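Local coordinates for T-lymphoma invasion and metastasis-inducing protein 1 (Homo sapiens, PDB 4K2P) that activates the small GTPase Rac as a guanine nucleotide exchange factor, its PH and coiled-coil region probably binding phosphoinositides and partners such as Par-3, at residues A[41-46]-A[69-74]. The protein carries 5 engineered substitutions. Sequence-based numbering, arbitrary orientation.
Sequences VSLKGC and VWVENS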
loop_
_atom_site.group_PDB
_atom_site.type_symbol
_atom_site.label_atom_id
_atom_site.label_comp_id
_atom_site.label_asym_id
_atom_site.label_seq_id
_atom_site.Cartn_x
_atom_site.Cartn_y
_atom_site.Cartn_z
ATOM N N VAL A 41 19.790 -4.484 0.387
ATOM C CA VAL A 41 18.724 -3.532 0.660
ATOM C C VAL A 41 18.753 -3.178 2.130
ATOM O O VAL A 41 18.749 -4.055 2.973
ATOM C CB VAL A 41 17.350 -4.102 0.269
ATOM C CG1 VAL A 41 16.225 -3.108 0.599
ATOM C CG2 VAL A 41 17.343 -4.442 -1.208
ATOM N N SER A 42 18.754 -1.880 2.422
ATOM C CA SER A 42 18.895 -1.383 3.775
ATOM C C SER A 42 17.814 -0.354 4.093
ATOM O O SER A 42 17.703 0.674 3.442
ATOM C CB SER A 42 20.279 -0.765 3.960
ATOM O OG SER A 42 20.463 -0.311 5.282
ATOM N N LEU A 43 17.032 -0.647 5.120
ATOM C CA LEU A 43 15.970 0.225 5.585
ATOM C C LEU A 43 16.498 1.161 6.655
ATOM O O LEU A 43 16.782 0.732 7.767
ATOM C CB LEU A 43 14.824 -0.620 6.144
ATOM C CG LEU A 43 13.647 0.110 6.784
ATOM C CD1 LEU A 43 12.916 0.947 5.749
ATOM C CD2 LEU A 43 12.707 -0.891 7.443
ATOM N N LYS A 44 16.617 2.441 6.324
ATOM C CA LYS A 44 16.993 3.458 7.301
ATOM C C LYS A 44 15.937 4.546 7.272
ATOM O O LYS A 44 15.625 5.091 6.216
ATOM C CB LYS A 44 18.380 4.034 6.999
ATOM N N GLY A 45 15.394 4.862 8.440
ATOM C CA GLY A 45 14.249 5.741 8.515
ATOM C C GLY A 45 13.140 5.124 7.691
ATOM O O GLY A 45 12.829 3.946 7.845
ATOM N N CYS A 46 12.582 5.908 6.778
ATOM C CA CYS A 46 11.487 5.449 5.948
ATOM C C CYS A 46 11.929 5.381 4.491
ATOM O O CYS A 46 11.172 5.695 3.572
ATOM C CB CYS A 46 10.277 6.363 6.134
ATOM S SG CYS A 46 8.831 5.464 6.713
ATOM N N VAL A 69 14.212 4.147 -2.453
ATOM C CA VAL A 69 12.764 4.149 -2.569
ATOM C C VAL A 69 12.178 4.625 -1.255
ATOM O O VAL A 69 12.416 4.037 -0.207
ATOM C CB VAL A 69 12.206 2.749 -2.914
ATOM C CG1 VAL A 69 10.690 2.789 -3.029
ATOM C CG2 VAL A 69 12.823 2.230 -4.214
ATOM N N TRP A 70 11.411 5.701 -1.331
ATOM C CA TRP A 70 10.718 6.266 -0.181
ATOM C C TRP A 70 9.480 5.439 0.133
ATOM O O TRP A 70 8.628 5.270 -0.729
ATOM C CB TRP A 70 10.345 7.713 -0.483
ATOM C CG TRP A 70 9.728 8.472 0.646
ATOM C CD1 TRP A 70 10.205 8.600 1.921
ATOM C CD2 TRP A 70 8.519 9.234 0.591
ATOM N NE1 TRP A 70 9.359 9.391 2.661
ATOM C CE2 TRP A 70 8.318 9.793 1.867
ATOM C CE3 TRP A 70 7.584 9.495 -0.419
ATOM C CZ2 TRP A 70 7.218 10.593 2.165
ATOM C CZ3 TRP A 70 6.494 10.288 -0.122
ATOM C CH2 TRP A 70 6.320 10.830 1.159
ATOM N N VAL A 71 9.368 4.936 1.358
ATOM C CA VAL A 71 8.331 3.957 1.674
ATOM C C VAL A 71 7.382 4.405 2.780
ATOM O O VAL A 71 6.664 3.575 3.335
ATOM C CB VAL A 71 8.949 2.596 2.090
ATOM C CG1 VAL A 71 9.855 2.077 0.986
ATOM C CG2 VAL A 71 9.712 2.705 3.390
ATOM N N GLU A 72 7.355 5.702 3.084
ATOM C CA GLU A 72 6.355 6.229 4.014
ATOM C C GLU A 72 4.973 5.881 3.481
ATOM O O GLU A 72 4.737 5.966 2.283
ATOM C CB GLU A 72 6.477 7.751 4.192
ATOM C CG GLU A 72 7.306 8.180 5.395
ATOM C CD GLU A 72 7.327 9.693 5.628
ATOM O OE1 GLU A 72 6.301 10.370 5.405
ATOM O OE2 GLU A 72 8.388 10.205 6.041
ATOM N N ASN A 73 4.091 5.440 4.367
ATOM C CA ASN A 73 2.694 5.156 4.028
ATOM C C ASN A 73 2.554 4.075 2.954
ATOM O O ASN A 73 1.653 4.118 2.121
ATOM C CB ASN A 73 1.975 6.442 3.595
ATOM C CG ASN A 73 1.832 7.437 4.733
ATOM O OD1 ASN A 73 1.441 7.078 5.843
ATOM N ND2 ASN A 73 2.148 8.692 4.463
ATOM N N SER A 74 3.444 3.090 3.006
ATOM C CA SER A 74 3.407 1.946 2.106
ATOM C C SER A 74 2.605 0.779 2.682
ATOM O O SER A 74 2.243 0.770 3.858
ATOM C CB SER A 74 4.825 1.470 1.798
ATOM O OG SER A 74 5.521 2.423 1.025
#
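Cys46 and Glu72 meet through first torsions that both lie away from the usual staggered values, -121° for Cys46 and -95° for Glu72. They bring the sulfur of Cys46 alongside the root of the glutamate chain, with SG 3.4 Å from Glu72 CG and 3.7 Å from Glu72 CA. Beyond CG the glutamate runs on extended, so its methylene part touches the cysteine while the carboxylate lies past it. The same chain also packs on its own segment, Glu72 CB resting over one face of the Trp70 indole, near the rim.

The single hydrogen bond between the segments is made by the backbone: Val71 N donates to Cys46 O over 3.0 Å and almost straight at the hydrogen (175°), although the donor is tilted out of the carbonyl plane. Two side chains crowd around that acceptor. Val71 CG2, set between its own N and carbonyl carbon, approaches Cys46 O to 3.3 Å, and Trp70 CD1 comes obliquely to within 3.5 Å of the same oxygen. The Val71 methyl is approached more loosely by Leu43, CD1 to CG2 4.3 Å.

Val71 also opens a type II beta turn that ends at Ser74, whose OG donates to Val71 O over 2.8 Å from above the carbonyl plane. Val71 is thus held at its N by Cys46 and at its O by the Ser74 hydroxyl, the turn's own N-H bond being weak.

Within the PH domain, the Val71-Cys46 bond continues the antiparallel pairing of strands 47-51 and 67-70 just past their ends, beside the tight turn after strand 37-44. The C-terminal helix 106-128, which in PH domains caps one end of the barrel, touches Leu43 through Ala115, and Cys46 and Glu72 through Ala123; Val71 meets Leu91 of strand 88-92.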